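Local coordinates for cystatin (PDB 6I1M), which probably inhibits papain-like cysteine proteases, as a secreted stefin-type cystatin of the liver fluke, at residues V17-P20 against M21-K25. Numbering follows the deposited sequence.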
# COMPACT_ATOMS: atom_id res chain seq x y z
N VAL A 17 5.45 0.32 -8.83
CA VAL A 17 4.06 0.73 -9.19
C VAL A 17 3.37 1.32 -7.95
O VAL A 17 2.80 2.40 -8.05
CB VAL A 17 3.30 -0.48 -9.79
CG1 VAL A 17 1.79 -0.28 -9.85
CG2 VAL A 17 3.83 -0.80 -11.18
N PHE A 18 3.46 0.63 -6.82
CA PHE A 18 2.62 0.89 -5.62
C PHE A 18 3.25 1.93 -4.71
O PHE A 18 2.50 2.67 -4.10
CB PHE A 18 2.33 -0.40 -4.84
CG PHE A 18 1.50 -1.39 -5.62
CD1 PHE A 18 0.22 -1.07 -6.03
CD2 PHE A 18 2.02 -2.63 -5.96
CE1 PHE A 18 -0.53 -1.97 -6.78
CE2 PHE A 18 1.26 -3.55 -6.67
CZ PHE A 18 -0.02 -3.23 -7.07
N GLN A 19 4.58 2.02 -4.62
CA GLN A 19 5.21 2.96 -3.65
C GLN A 19 4.79 4.39 -3.98
O GLN A 19 4.38 5.09 -3.07
CB GLN A 19 6.73 2.78 -3.53
CG GLN A 19 7.34 3.66 -2.44
CD GLN A 19 7.69 5.08 -2.81
OE1 GLN A 19 7.33 5.63 -3.85
NE2 GLN A 19 8.43 5.71 -1.91
N PRO A 20 4.85 4.90 -5.24
CA PRO A 20 4.40 6.26 -5.52
C PRO A 20 2.89 6.49 -5.36
O PRO A 20 2.51 7.59 -5.00
CB PRO A 20 4.72 6.48 -7.00
CG PRO A 20 5.84 5.49 -7.27
CD PRO A 20 5.48 4.29 -6.43
N MET A 21 2.07 5.47 -5.61
CA MET A 21 0.60 5.55 -5.39
C MET A 21 0.34 5.74 -3.90
O MET A 21 -0.50 6.57 -3.53
CB MET A 21 -0.13 4.28 -5.83
CG MET A 21 -0.18 4.04 -7.31
SD MET A 21 -1.21 2.57 -7.61
CE MET A 21 -0.59 2.05 -9.20
N ILE A 22 1.02 4.98 -3.06
CA ILE A 22 0.80 5.01 -1.58
C ILE A 22 1.32 6.33 -1.02
O ILE A 22 0.62 6.91 -0.15
CB ILE A 22 1.39 3.77 -0.90
CG1 ILE A 22 0.68 2.52 -1.42
CG2 ILE A 22 1.29 3.89 0.61
CD1 ILE A 22 1.24 1.21 -0.92
N LEU A 23 2.45 6.82 -1.51
CA LEU A 23 3.05 8.09 -1.07
C LEU A 23 2.07 9.21 -1.40
O LEU A 23 1.75 10.00 -0.49
CB LEU A 23 4.36 8.31 -1.82
CG LEU A 23 5.10 9.63 -1.55
CD1 LEU A 23 5.16 9.96 -0.07
CD2 LEU A 23 6.52 9.55 -2.12
N SER A 24 1.62 9.24 -2.65
CA SER A 24 0.66 10.26 -3.15
C SER A 24 -0.58 10.28 -2.24
O SER A 24 -0.98 11.36 -1.85
CB SER A 24 0.30 10.04 -4.57
OG SER A 24 -0.83 10.83 -4.88
N LYS A 25 -1.12 9.11 -1.88
CA LYS A 25 -2.32 8.98 -1.00
C LYS A 25 -2.02 9.55 0.39
O LYS A 25 -2.81 10.37 0.87
CB LYS A 25 -2.73 7.52 -0.81
CG LYS A 25 -4.06 7.31 -0.10
CD LYS A 25 -5.18 8.16 -0.65
CE LYS A 25 -6.49 7.91 0.07
NZ LYS A 25 -7.39 7.06 -0.74
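Val17, Phe18 and Met21 cluster on one flank of helix 12-28, the helix that packs across the antiparallel sheet in the cystatin fold. Val17 and Met21 lie side by side and point the same way. Val17 CG1 meets Met21 CE at 3.4 Å, tighter than a usual carbon contact. The same CG1 sits over the centre of the Phe18 ring, 4.1 Å above its plane. Met21 CG stands beside the backbone N (chi1 -70°), which turns the chain back along the helix, and the extended chain beyond it brings the sulfur to Phe18. There SD approaches CD1 of Phe18 to 4.2 Å, an oblique Met-aromatic contact. The buried ring itself continues into the core, meeting Tyr53 and Phe55 of strand 50-59.

Ile22, one turn on from Phe18, is buried against the sheet too. With CG1 anti to its own carbonyl carbon (chi1 -62°), Ile22 sets that CG1 3.2 Å from Phe18 O; CD1 reaches Phe18 CB at 4.4 Å. Gln19 starts out away from the next turn, but its NE2 lies 4.3 Å from Leu23 CD2 and is hydrogen-bonded to Leu38 O.

Pro20 has no N-H to give to the preceding turn, and the helix kinks here. Its carbonyl still serves the next turn: Ser24 N donates to Pro20 O at 3.0 Å.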